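Long-range contacts in AlyGC (Glaciecola chathamensis, PDB 5GKD), which probably cleaves alginate by beta-elimination, as a calcium-binding lyase of polysaccharide lyase family 6 built on parallel beta-helices: residues I225-F230 and V247-F252; Q270-N275 and E312-V317. One frame throughout, in Å; residues are numbered along the deposited sequence.

Overall arrangement
Both contacts join successive coils of the N-terminal parallel beta-helix at the bends where its strands turn. Following the chain, strand 224-231 leads through strand 236-241 and back to strand 246-253, where contact 1 closes a 16-residue loop that carries Arg-240 of the carbonate pocket. The chain then passes Arg-264 of the same pocket and enters strand 271-278; contact 2 closes a longer, 36-residue loop, carrying Tyr-303, when strand 310-317 lies beside it. The two contacts follow in series, neither nested nor crossed. Their centres are about 10 Å apart, and neighbouring strands 246-253 and 271-278 link them, Val-247 N probably donating to Ile-271 O (2.8 Å).

Contact 1: residues I225-F230 and V247-F252; sequences IRNNVF and VENNVF
Asn-250 lies beside Asn-228 on the neighbouring coil, their amides nearly coplanar (9° apart). Its CB packs near Asn-228 O and CE1 of Phe-230, and OD1 lies at the edge of that ring. With CG anti to the carbonyl carbon (chi1 -60°), the amide lies against the adjacent bend. OD1 takes two hydrogen bonds, from Asn-228 N (3.0 Å) and Asn-228 ND2 (3.0 Å), while ND2 gives an almost straight one to Ile-225 O (3.0 Å). That oxygen also receives Glu-248 N, which approaches from the opposite face of the carbonyl plane. Asparagine suits the position because one short amide offers both an acceptor and a donor where the strands break. The Asn-228 amide continues the row, its OD1 bound to Asn-204 ND2.

Asn-227 and Asn-249 occupy the bends with positive phi, which asparagine tolerates well; Asn-249 ND2 donates to Asn-227 OD1 (3.0 Å), and its OD1 accepts from Asn-274 ND2. Beyond the bend, Phe-230 and Phe-252 form an offset stack, centroids 4.4 Å apart, with Phe-252 CE2 over the rim of the Phe-230 ring. Phe-206 extends the stack. Arg-226 and Glu-248 run alongside each other on the outward face, too far apart for a salt bridge. Hydrogen-bonded amides therefore pay for burying polar groups at the bend, and stacked rings supply the apolar interior next to it.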
# COMPACT_ATOMS: atom_id res chain seq x y z
N ILE A 225 37.85 14.19 -9.19
CA ILE A 225 37.35 12.82 -9.23
C ILE A 225 38.28 12.03 -10.13
O ILE A 225 38.26 12.20 -11.36
CB ILE A 225 35.90 12.76 -9.73
CG1 ILE A 225 35.02 13.67 -8.87
CG2 ILE A 225 35.38 11.34 -9.69
CD1 ILE A 225 33.72 14.09 -9.54
N ARG A 226 39.11 11.17 -9.53
CA ARG A 226 40.32 10.69 -10.18
C ARG A 226 40.58 9.26 -9.82
O ARG A 226 40.28 8.82 -8.70
CB ARG A 226 41.53 11.51 -9.78
CG ARG A 226 41.72 11.33 -8.27
CD ARG A 226 42.67 12.27 -7.62
NE ARG A 226 43.73 12.66 -8.51
CZ ARG A 226 44.83 11.96 -8.67
NH1 ARG A 226 45.02 10.81 -8.02
NH2 ARG A 226 45.75 12.37 -9.50
N ASN A 227 41.14 8.50 -10.77
CA ASN A 227 41.74 7.21 -10.48
C ASN A 227 40.74 6.20 -9.92
O ASN A 227 41.12 5.29 -9.19
CB ASN A 227 42.90 7.35 -9.50
CG ASN A 227 44.09 8.04 -10.12
OD1 ASN A 227 44.09 9.25 -10.26
ND2 ASN A 227 45.09 7.27 -10.51
N ASN A 228 39.47 6.34 -10.26
CA ASN A 228 38.45 5.39 -9.84
C ASN A 228 38.17 4.39 -10.94
O ASN A 228 38.36 4.66 -12.12
CB ASN A 228 37.17 6.13 -9.45
CG ASN A 228 37.41 7.19 -8.42
OD1 ASN A 228 37.52 6.90 -7.22
ND2 ASN A 228 37.51 8.44 -8.88
N VAL A 229 37.67 3.22 -10.55
CA VAL A 229 37.31 2.16 -11.48
C VAL A 229 35.81 1.91 -11.39
O VAL A 229 35.27 1.79 -10.29
CB VAL A 229 38.11 0.87 -11.22
CG1 VAL A 229 37.58 -0.26 -12.08
CG2 VAL A 229 39.57 1.11 -11.51
N PHE A 230 35.15 1.86 -12.54
CA PHE A 230 33.73 1.60 -12.63
C PHE A 230 33.52 0.30 -13.40
O PHE A 230 33.67 0.26 -14.62
CB PHE A 230 33.02 2.76 -13.32
CG PHE A 230 33.23 4.08 -12.65
CD1 PHE A 230 34.36 4.83 -12.91
CD2 PHE A 230 32.28 4.58 -11.77
CE1 PHE A 230 34.55 6.06 -12.30
CE2 PHE A 230 32.47 5.78 -11.15
CZ PHE A 230 33.60 6.53 -11.42
N VAL A 247 37.95 15.57 -13.89
CA VAL A 247 37.63 14.16 -13.99
C VAL A 247 38.79 13.52 -14.75
O VAL A 247 38.96 13.77 -15.95
CB VAL A 247 36.30 13.92 -14.72
CG1 VAL A 247 36.07 12.45 -14.99
CG2 VAL A 247 35.14 14.55 -13.97
N GLU A 248 39.59 12.70 -14.06
CA GLU A 248 40.89 12.34 -14.59
C GLU A 248 41.33 10.95 -14.13
O GLU A 248 41.02 10.53 -13.02
CB GLU A 248 41.86 13.46 -14.20
CG GLU A 248 42.78 13.25 -13.06
CD GLU A 248 43.69 14.45 -12.87
OE1 GLU A 248 43.67 15.05 -11.77
OE2 GLU A 248 44.39 14.82 -13.83
N ASN A 249 41.98 10.21 -15.03
CA ASN A 249 42.57 8.90 -14.74
C ASN A 249 41.55 7.84 -14.33
O ASN A 249 41.92 6.82 -13.75
CB ASN A 249 43.64 8.96 -13.63
CG ASN A 249 44.62 10.10 -13.82
OD1 ASN A 249 44.88 10.55 -14.93
ND2 ASN A 249 45.18 10.56 -12.72
N ASN A 250 40.27 8.03 -14.61
CA ASN A 250 39.28 7.02 -14.28
C ASN A 250 39.21 5.95 -15.36
O ASN A 250 39.56 6.17 -16.52
CB ASN A 250 37.91 7.67 -14.11
CG ASN A 250 37.91 8.70 -13.00
OD1 ASN A 250 37.94 8.35 -11.83
ND2 ASN A 250 37.91 9.98 -13.37
N VAL A 251 38.73 4.78 -14.97
CA VAL A 251 38.65 3.61 -15.82
C VAL A 251 37.25 3.01 -15.73
O VAL A 251 36.77 2.69 -14.64
CB VAL A 251 39.71 2.56 -15.42
CG1 VAL A 251 39.51 1.27 -16.20
CG2 VAL A 251 41.12 3.10 -15.64
N PHE A 252 36.61 2.80 -16.89
CA PHE A 252 35.26 2.27 -16.99
C PHE A 252 35.30 0.96 -17.78
O PHE A 252 35.55 0.97 -19.00
CB PHE A 252 34.33 3.25 -17.70
CG PHE A 252 34.14 4.56 -17.00
CD1 PHE A 252 35.13 5.52 -17.00
CD2 PHE A 252 32.93 4.85 -16.39
CE1 PHE A 252 34.92 6.74 -16.38
CE2 PHE A 252 32.72 6.05 -15.76
CZ PHE A 252 33.71 7.00 -15.75

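Contact 2: residues Q270-N275 and E312-V317; sequences QIIRNN and ENNTLV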
# COMPACT_ATOMS: atom_id res chain seq x y z
N GLN A 270 34.85 22.44 -17.12
CA GLN A 270 35.17 21.06 -16.74
C GLN A 270 36.40 20.57 -17.50
O GLN A 270 36.62 20.93 -18.66
CB GLN A 270 33.97 20.15 -17.01
CG GLN A 270 32.60 20.72 -16.58
CD GLN A 270 32.41 20.88 -15.06
OE1 GLN A 270 33.37 20.88 -14.28
NE2 GLN A 270 31.16 21.01 -14.64
N ILE A 271 37.21 19.74 -16.83
CA ILE A 271 38.35 19.08 -17.46
C ILE A 271 38.15 17.57 -17.36
O ILE A 271 38.04 17.01 -16.27
CB ILE A 271 39.68 19.50 -16.82
CG1 ILE A 271 39.93 20.99 -17.05
CG2 ILE A 271 40.81 18.67 -17.37
CD1 ILE A 271 41.07 21.55 -16.20
N ILE A 272 38.09 16.91 -18.52
CA ILE A 272 37.91 15.47 -18.64
C ILE A 272 39.14 14.97 -19.40
O ILE A 272 39.19 15.04 -20.63
CB ILE A 272 36.62 15.09 -19.38
CG1 ILE A 272 35.36 15.50 -18.60
CG2 ILE A 272 36.56 13.60 -19.63
CD1 ILE A 272 34.99 16.92 -18.68
N ARG A 273 40.14 14.47 -18.67
CA ARG A 273 41.40 14.10 -19.29
C ARG A 273 41.87 12.74 -18.78
O ARG A 273 41.63 12.36 -17.63
CB ARG A 273 42.50 15.14 -19.02
CG ARG A 273 42.88 15.23 -17.58
CD ARG A 273 44.22 15.91 -17.36
NE ARG A 273 44.26 17.27 -17.88
CZ ARG A 273 44.33 18.37 -17.14
NH1 ARG A 273 44.39 18.30 -15.80
NH2 ARG A 273 44.35 19.55 -17.74
N ASN A 274 42.54 12.02 -19.67
CA ASN A 274 43.24 10.78 -19.34
C ASN A 274 42.31 9.72 -18.74
O ASN A 274 42.72 8.95 -17.88
CB ASN A 274 44.41 11.06 -18.40
CG ASN A 274 45.49 10.02 -18.53
OD1 ASN A 274 45.79 9.59 -19.63
ND2 ASN A 274 46.05 9.57 -17.40
N ASN A 275 41.06 9.66 -19.18
CA ASN A 275 40.14 8.62 -18.76
C ASN A 275 40.03 7.51 -19.81
O ASN A 275 40.05 7.76 -21.02
CB ASN A 275 38.74 9.19 -18.50
CG ASN A 275 38.75 10.28 -17.45
OD1 ASN A 275 38.88 10.01 -16.25
ND2 ASN A 275 38.62 11.52 -17.90
N GLU A 312 40.41 15.81 -23.26
CA GLU A 312 41.63 15.45 -23.95
C GLU A 312 42.22 14.16 -23.41
O GLU A 312 42.03 13.79 -22.26
CB GLU A 312 42.69 16.58 -23.89
CG GLU A 312 43.42 16.72 -22.59
CD GLU A 312 44.06 18.09 -22.40
OE1 GLU A 312 44.17 18.86 -23.39
OE2 GLU A 312 44.44 18.38 -21.24
N ASN A 313 42.93 13.46 -24.30
CA ASN A 313 43.67 12.23 -23.97
C ASN A 313 42.81 11.16 -23.31
O ASN A 313 43.28 10.40 -22.47
CB ASN A 313 44.88 12.57 -23.10
CG ASN A 313 45.94 13.30 -23.89
OD1 ASN A 313 46.05 14.51 -23.81
ND2 ASN A 313 46.70 12.56 -24.68
N ASN A 314 41.55 11.07 -23.70
CA ASN A 314 40.74 9.93 -23.31
C ASN A 314 40.78 8.84 -24.37
O ASN A 314 40.91 9.09 -25.57
CB ASN A 314 39.30 10.40 -23.05
CG ASN A 314 39.25 11.51 -22.04
OD1 ASN A 314 39.50 11.29 -20.85
ND2 ASN A 314 39.00 12.72 -22.50
N THR A 315 40.67 7.60 -23.91
CA THR A 315 40.63 6.44 -24.78
C THR A 315 39.23 5.85 -24.73
O THR A 315 38.70 5.61 -23.64
CB THR A 315 41.66 5.40 -24.37
OG1 THR A 315 42.97 5.90 -24.64
CG2 THR A 315 41.42 4.10 -25.14
N LEU A 316 38.63 5.63 -25.88
CA LEU A 316 37.27 5.10 -25.95
C LEU A 316 37.28 3.90 -26.88
O LEU A 316 37.39 4.06 -28.10
CB LEU A 316 36.29 6.17 -26.42
CG LEU A 316 36.14 7.38 -25.48
CD1 LEU A 316 37.07 8.50 -25.84
CD2 LEU A 316 34.69 7.90 -25.44
N VAL A 317 37.18 2.71 -26.30
CA VAL A 317 37.20 1.46 -27.05
C VAL A 317 35.81 0.84 -27.01
O VAL A 317 35.27 0.58 -25.92
CB VAL A 317 38.23 0.47 -26.48
CG1 VAL A 317 38.26 -0.79 -27.31
CG2 VAL A 317 39.58 1.10 -26.42
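Asn-314 sets its amide alongside that of Asn-275, the two planes only 6° apart, and uses both ends of it across the contact. OD1 accepts from Asn-275 N (2.8 Å) and, less straight, from Asn-275 ND2 (3.1 Å). ND2 donates to Ile-272 O (3.0 Å) along a nearly linear path, 175° at the hydrogen, although it stands above the carbonyl plane rather than on a lone pair. The other face of that plane receives Glu-312 N (3.0 Å), so two donors grip the one oxygen. The side chain leaves with CG beside the backbone N (chi1 -55°), which brings the amide alongside its neighbour. An alanine here would remove this amide and would probably leave Asn-275 N without its acceptor and Ile-272 O with a single donor from the facing segment.

Main-chain donors make the remaining hydrogen bonds between the segments: Asn-274 N donates to Glu-312 O (3.2 Å), and Thr-315 N to Asn-275 O (3.0 Å). Asn-274 and Asn-313 turn the bends with positive phi, a conformation asparagine accepts readily. Their outer polar ends are taken by the 409-411 loop: Asn-274 OD1 by Ser-411 N, Asn-313 ND2 by Gly-409 O, and likewise Thr-315 OG1 by Val-410 N. Asn-275 binds the preceding coil through OD1 to Asn-250 N and ND2 to Val-247 O, while Asn-314 N is met by Asn-344 OD1 of the next.

On the outward face, Glu-312 OE2 lies at the edge of the Arg-273 guanidinium in a long salt bridge to NE (3.5 Å), and Ile-271 CG2 covers one guanidinium face. Rows of hydrogen-bonded asparagines repeated from coil to coil at one bend are a hallmark of the right-handed parallel beta-helix of pectate lyase-like proteins.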